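Local coordinates for peptidoglycan N-acetylglucosamine deacetylase (Agathobacter rectalis, PDB 5JMU), which probably removes acetyl groups from the N-acetylglucosamine of peptidoglycan and is represented here by its zinc-binding catalytic domain, at residues Y86-E89 / Q90-F93; I132-Q135 / L136-V140. One frame throughout, in Å; residues are numbered along the deposited sequence. Where two conformers were deposited one is given.

Contact 1 (Y86-E89 / Q90-F93). With MG (magnesium ion), chain D.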
ATOM      1  N   TYR A  86       3.587  14.810   9.980  1.00 12.12           N
ATOM      2  CA  TYR A  86       4.362  15.607   9.040  1.00 11.93           C
ATOM      3  C   TYR A  86       4.831  16.944   9.648  1.00 13.28           C
ATOM      4  O   TYR A  86       5.229  17.868   8.920  1.00 13.23           O
ATOM      5  CB  TYR A  86       3.568  15.848   7.744  1.00 12.02           C
ATOM      6  CG  TYR A  86       3.477  14.617   6.839  1.00 12.92           C
ATOM      7  CD1 TYR A  86       4.584  13.794   6.619  1.00 13.05           C
ATOM      8  CD2 TYR A  86       2.266  14.307   6.161  1.00 12.83           C
ATOM      9  CE1 TYR A  86       4.498  12.688   5.787  1.00 10.37           C
ATOM     10  CE2 TYR A  86       2.182  13.221   5.315  1.00 11.78           C
ATOM     11  CZ  TYR A  86       3.315  12.442   5.112  1.00 11.92           C
ATOM     12  OH  TYR A  86       3.318  11.350   4.279  1.00 12.65           O
ATOM     13  N   THR A  87       4.820  17.046  10.975  1.00 13.03           N
ATOM     14  CA  THR A  87       5.306  18.284  11.593  1.00 13.69           C
ATOM     15  C   THR A  87       6.859  18.301  11.667  1.00 13.51           C
ATOM     16  O   THR A  87       7.463  19.368  11.760  1.00 15.87           O
ATOM     17  CB  THR A  87       4.740  18.468  12.985  1.00 19.59           C
ATOM     18  OG1 THR A  87       5.012  17.303  13.771  1.00 19.38           O
ATOM     19  CG2 THR A  87       3.240  18.683  12.909  1.00 18.55           C
ATOM     20  N   SER A  88       7.518  17.137  11.660  1.00 13.23           N
ATOM     21  CA  SER A  88       8.978  17.115  11.700  1.00 14.23           C
ATOM     22  C   SER A  88       9.424  15.725  11.246  1.00 13.90           C
ATOM     23  O   SER A  88       8.642  14.788  11.326  1.00 13.58           O
ATOM     24  CB  SER A  88       9.522  17.408  13.099  1.00 15.00           C
ATOM     25  OG  SER A  88       9.179  16.373  13.989  1.00 15.11           O
ATOM     26  N   GLU A  89      10.674  15.594  10.790  1.00 15.91           N
ATOM     27  CA  GLU A  89      11.234  14.267  10.518  1.00 14.95           C
ATOM     28  C   GLU A  89      11.130  13.359  11.757  1.00 13.16           C
ATOM     29  O   GLU A  89      10.829  12.174  11.633  1.00 13.70           O
ATOM     30  CB  GLU A  89      12.720  14.407  10.125  1.00 18.85           C
ATOM     31  CG  GLU A  89      12.921  15.072   8.768  1.00 21.17           C
ATOM     32  CD  GLU A  89      14.338  15.649   8.580  1.00 18.31           C
ATOM     33  OE1 GLU A  89      15.422  15.006   8.986  1.00 17.52           O
ATOM     34  OE2 GLU A  89      14.301  16.746   7.961  1.00 16.72           O
ATOM     35  N   GLN A  90      11.418  13.917  12.924  1.00 13.58           N
ATOM     36  CA  GLN A  90      11.395  13.146  14.151  1.00 13.42           C
ATOM     37  C   GLN A  90       9.992  12.582  14.447  1.00 13.20           C
ATOM     38  O   GLN A  90       9.856  11.411  14.819  1.00 14.63           O
ATOM     39  CB  GLN A  90      11.929  14.019  15.292  1.00 15.77           C
ATOM     40  CG  GLN A  90      13.454  14.344  15.167  1.00 23.96           C
ATOM     41  CD  GLN A  90      13.808  15.474  14.140  1.00 27.11           C
ATOM     42  OE1 GLN A  90      12.925  16.234  13.647  1.00 21.86           O
ATOM     43  NE2 GLN A  90      15.118  15.595  13.838  1.00 24.28           N
ATOM     44  N   ALA A  91       8.961  13.416  14.272  1.00 13.18           N
ATOM     45  CA  ALA A  91       7.585  12.955  14.481  1.00 13.82           C
ATOM     46  C   ALA A  91       7.198  11.879  13.478  1.00 12.32           C
ATOM     47  O   ALA A  91       6.531  10.901  13.821  1.00 12.82           O
ATOM     48  CB  ALA A  91       6.632  14.157  14.378  1.00 15.49           C
ATOM     49  N   PHE A  92       7.626  12.026  12.226  1.00 11.75           N
ATOM     50  CA  PHE A  92       7.318  11.031  11.217  1.00 11.65           C
ATOM     51  C   PHE A  92       7.895   9.690  11.613  1.00 12.50           C
ATOM     52  O   PHE A  92       7.186   8.678  11.559  1.00 12.05           O
ATOM     53  CB  PHE A  92       7.864  11.454   9.854  1.00 10.72           C
ATOM     54  CG  PHE A  92       7.597  10.429   8.799  1.00 10.20           C
ATOM     55  CD1 PHE A  92       6.351  10.390   8.215  1.00 12.12           C
ATOM     56  CD2 PHE A  92       8.566   9.488   8.474  1.00 11.98           C
ATOM     57  CE1 PHE A  92       6.049   9.419   7.257  1.00 11.84           C
ATOM     58  CE2 PHE A  92       8.289   8.489   7.516  1.00 12.32           C
ATOM     59  CZ  PHE A  92       7.051   8.478   6.912  1.00 10.53           C
ATOM     60  N   PHE A  93       9.172   9.679  12.007  1.00 11.32           N
ATOM     61  CA  PHE A  93       9.805   8.386  12.298  1.00 11.38           C
ATOM     62  C   PHE A  93       9.336   7.845  13.632  1.00 13.34           C
ATOM     63  O   PHE A  93       9.266   6.625  13.771  1.00 15.31           O
ATOM     64  CB  PHE A  93      11.341   8.483  12.231  1.00 13.15           C
ATOM     65  CG  PHE A  93      11.831   8.483  10.815  1.00 14.71           C
ATOM     66  CD1 PHE A  93      11.655   7.357  10.023  1.00 16.05           C
ATOM     67  CD2 PHE A  93      12.364   9.640  10.236  1.00 12.96           C
ATOM     68  CE1 PHE A  93      12.070   7.351   8.673  1.00 17.64           C
ATOM     69  CE2 PHE A  93      12.786   9.639   8.906  1.00 16.04           C
ATOM     70  CZ  PHE A  93      12.631   8.508   8.129  1.00 13.13           C
TER
HETATM   71 MG    MG D 503      17.535  15.369   8.328  1.00 12.02          MG
HETATM   72  O   HOH W   1      16.815  17.282   7.801  1.00 13.34           O
HETATM   73  O   HOH W   2      16.969  14.719   6.415  1.00 10.63           O
HETATM   74  O   HOH W   3      18.001  13.392   8.760  1.00 14.31           O
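Ser88 and Ala91 meet where a loop turns into a helix: Ser88 OG accepts the backbone N-H of Ala91 at 3.0 Å, with an N-H...O angle of 162°. This is the N-cap bond, and it serves a first-turn amide, which has no i-4 carbonyl within the helix. A chi1 of 66° puts OG between the backbone N and the carbonyl carbon, folded back over the first turn and 3.4 Å from Ala91 CB. Thr87 OG1, itself bonded to Gln84 O, approaches the same methyl. The regular i to i+4 pattern starts in the same residue, since Ser88 O takes Phe92 N at 3.1 Å, and Glu89 O then receives Phe93 N. Glu89, in the first turn, has a chain extended beyond CG, and its OE1 binds the magnesium ion at 2.2 Å. Its other oxygen, OE2, accepts a 2.6 Å hydrogen bond from water 1, itself a magnesium ligand. The metal bond and the water bond together probably limit rotation of the carboxylate. What begins here is helix 89-107 of the NodB homology domain, the metal-dependent deacetylase fold of carbohydrate esterase family 4. The rings of Tyr86 and Phe92 lie side by side, their planes only 4° apart. Neither covers the other: Tyr86 CE1 touches Phe92 CD1 rim to rim at 3.8 Å, and the centroids are 6.0 Å apart. The Phe92 ring carries the packing one step further, with CD2 lying 3.9 Å above the centre of the Phe93 ring. In a second shell, Glu89 packs against Gln135 and Asp139 of helix 132-142, Tyr86 OH bonds to Pro117 O, Phe92 meets the ring of Phe116, and Arg143 makes a cation-pi contact with Phe93.

Contact 2 (I132-Q135 / L136-V140)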
ATOM      1  N   ILE A 132       9.553  18.740   3.980  1.00 11.89           N
ATOM      2  CA  ILE A 132       9.735  17.471   4.674  1.00 11.49           C
ATOM      3  C   ILE A 132       9.749  16.234   3.767  1.00 12.75           C
ATOM      4  O   ILE A 132      10.447  15.266   4.079  1.00 11.99           O
ATOM      5  CB  ILE A 132       8.689  17.319   5.810  1.00 11.48           C
ATOM      6  CG1 ILE A 132       9.134  16.243   6.828  1.00 12.34           C
ATOM      7  CG2 ILE A 132       7.223  17.104   5.258  1.00 12.77           C
ATOM      8  CD1 ILE A 132       8.183  16.123   8.048  1.00 15.48           C
HETATM    9  N   MSE A 133       9.005  16.223   2.660  1.00 11.05           N
HETATM   10  CA  MSE A 133       9.031  15.011   1.860  1.00 10.77           C
HETATM   11  C   MSE A 133      10.356  14.829   1.135  1.00 10.96           C
HETATM   12  O   MSE A 133      10.802  13.700   0.929  1.00 11.14           O
HETATM   13  CB  MSE A 133       7.867  14.994   0.822  1.00 11.25           C
HETATM   14  CG  MSE A 133       6.503  15.130   1.464  1.00 11.71           C
HETATM   15 SE   MSE A 133       6.135  13.894   2.915  0.71 14.18          SE
HETATM   16  CE  MSE A 133       6.500  12.428   2.010  1.00 10.71           C
ATOM     17  N   THR A 134      10.971  15.923   0.705  1.00 11.41           N
ATOM     18  CA  THR A 134      12.304  15.794   0.102  1.00 13.14           C
ATOM     19  C   THR A 134      13.278  15.190   1.119  1.00 12.77           C
ATOM     20  O   THR A 134      14.136  14.353   0.765  1.00 13.49           O
ATOM     21  CB  THR A 134      12.797  17.170  -0.371  1.00 14.65           C
ATOM     22  OG1 THR A 134      12.058  17.544  -1.564  1.00 14.40           O
ATOM     23  CG2 THR A 134      14.316  17.155  -0.679  1.00 12.87           C
ATOM     24  N   GLN A 135      13.173  15.621   2.371  1.00 11.64           N
ATOM     25  CA  GLN A 135      14.034  14.999   3.394  1.00 11.72           C
ATOM     26  C   GLN A 135      13.631  13.547   3.638  1.00 13.87           C
ATOM     27  O   GLN A 135      14.496  12.672   3.711  1.00 14.31           O
ATOM     28  CB  GLN A 135      13.967  15.748   4.725  1.00 11.88           C
ATOM     29  CG  GLN A 135      14.489  17.222   4.626  1.00 13.10           C
ATOM     30  CD  GLN A 135      15.897  17.323   4.035  1.00 13.57           C
ATOM     31  OE1 GLN A 135      16.790  16.532   4.395  1.00 13.65           O
ATOM     32  NE2 GLN A 135      16.114  18.274   3.129  1.00 13.43           N
ATOM     33  N   LEU A 136      12.343  13.291   3.818  1.00 10.84           N
ATOM     34  CA  LEU A 136      11.958  11.926   4.178  1.00 10.49           C
ATOM     35  C   LEU A 136      12.238  10.846   3.122  1.00 10.44           C
ATOM     36  O   LEU A 136      12.542   9.703   3.502  1.00 11.17           O
ATOM     37  CB  LEU A 136      10.452  11.865   4.525  1.00 10.15           C
ATOM     38  CG  LEU A 136      10.078  12.590   5.827  1.00 11.78           C
ATOM     39  CD1 LEU A 136       8.527  12.552   6.000  1.00 11.70           C
ATOM     40  CD2 LEU A 136      10.813  11.945   7.051  1.00 12.76           C
ATOM     41  N   VAL A 137      12.152  11.139   1.823  1.00 11.16           N
ATOM     42  CA  VAL A 137      12.461  10.074   0.854  0.64 10.67           C
ATOM     43  C   VAL A 137      13.938   9.729   1.010  1.00 13.99           C
ATOM     44  O   VAL A 137      14.311   8.560   0.874  1.00 14.02           O
ATOM     45  CB  VAL A 137      12.103  10.425  -0.603  0.64 10.95           C
ATOM     46  CG1 VAL A 137      10.570  10.559  -0.730  0.64 10.57           C
ATOM     47  CG2 VAL A 137      12.839  11.679  -1.127  0.64 11.42           C
ATOM     48  N   ASN A 138      14.752  10.715   1.345  1.00 11.52           N
ATOM     49  CA  ASN A 138      16.152  10.407   1.584  0.61 12.90           C
ATOM     50  C   ASN A 138      16.365   9.693   2.931  1.00 13.78           C
ATOM     51  O   ASN A 138      17.135   8.717   2.997  1.00 14.37           O
ATOM     52  CB  ASN A 138      16.964  11.704   1.443  0.61 16.02           C
ATOM     53  CG  ASN A 138      17.086  12.151  -0.040  0.61 19.63           C
ATOM     54  OD1 ASN A 138      17.841  11.529  -0.792  0.61 24.36           O
ATOM     55  ND2 ASN A 138      16.337  13.210  -0.465  0.61 15.60           N
ATOM     56  N   ASP A 139      15.669  10.112   3.971  1.00 11.71           N
ATOM     57  CA  ASP A 139      15.843   9.478   5.289  1.00 11.80           C
ATOM     58  C   ASP A 139      15.338   8.035   5.290  1.00 11.49           C
ATOM     59  O   ASP A 139      15.958   7.159   5.924  1.00 11.94           O
ATOM     60  CB  ASP A 139      15.129  10.285   6.369  1.00 12.56           C
ATOM     61  CG  ASP A 139      15.762  11.661   6.580  1.00 20.17           C
ATOM     62  OD1 ASP A 139      16.987  11.753   6.519  1.00 20.64           O
ATOM     63  OD2 ASP A 139      15.014  12.642   6.723  1.00 29.26           O
ATOM     64  N   VAL A 140      14.219   7.763   4.627  1.00 10.92           N
ATOM     65  CA  VAL A 140      13.685   6.413   4.586  0.53 10.67           C
ATOM     66  C   VAL A 140      14.683   5.497   3.884  1.00 13.46           C
ATOM     67  O   VAL A 140      14.962   4.382   4.319  1.00 13.30           O
ATOM     68  CB  VAL A 140      12.291   6.442   3.880  0.53 12.07           C
ATOM     69  CG1 VAL A 140      11.845   5.073   3.399  0.53 11.42           C
ATOM     70  CG2 VAL A 140      11.257   7.048   4.821  0.53  9.82           C
TER
HETATM   71  O   HOH W   2      16.969  14.719   6.415  1.00 10.63           O
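Gln135 O receives the backbone N-H of Asp139 at 2.8 Å, the donor lying in the carbonyl plane. It is an ordinary i to i+4 bond of helix 132-142 in the NodB homology domain, but the Asp139 side chain brings a second acceptor close to it. With chi1 at -66°, Asp139 turns its carboxylate back along the helix, and OD2 comes to 3.1 Å from that same carbonyl oxygen. Both atoms are acceptors, so no bond joins them; water 2, a ligand of the magnesium ion, probably helps to offset the negative charge. It lies 2.9 Å from Asp139 OD2 and 2.7 Å from Gln135 OE1 and can donate to either, although its two protons may be shared with further acceptors. The bend of the Gln135 chain at chi2 (-54°) carries OE1 to the water.

On the exposed side, in the conformer given, Asn138 ND2 donates to Thr134 O at 2.8 Å; a second conformer was deposited, so the bond is probably not always made. Another side of the helix is apolar and buried. There Leu136 crosses two residues of the preceding turn: its CD1 rests on Ile132 CG1 at 3.8 Å and on the selenium (SE) of Met133, a selenomethionine, at 4.1 Å. Phe92 of helix 89-107 also packs on Leu136, and Tyr86 on Met133, so this side faces the neighbouring helix and the loop before it. The backbone joins the same turns, with Leu136 N bonded to Ile132 O at 2.8 Å.

Overall arrangement
From the N terminus, the chain passes helix 82-85 and reaches contact 1, which closes the loop after that helix and starts helix 89-107. Contact 2 comes later, spanning the first turns of helix 132-142. Both are local and stand in series, neither nesting nor crossing. Folding brings their centres to about 10 Å apart and so ties the two helices together. Ile132 CD1 packs against the Ser88 backbone, and Phe93 CE2 against Asp139 CB. Water 2 belongs to both. The carboxylates of Glu89 and Asp139 are also close, and the metal probably eases their repulsion. The zinc ion, bound by Asp28, His76 and His80, lies about 9 Å from the Tyr86 side chain.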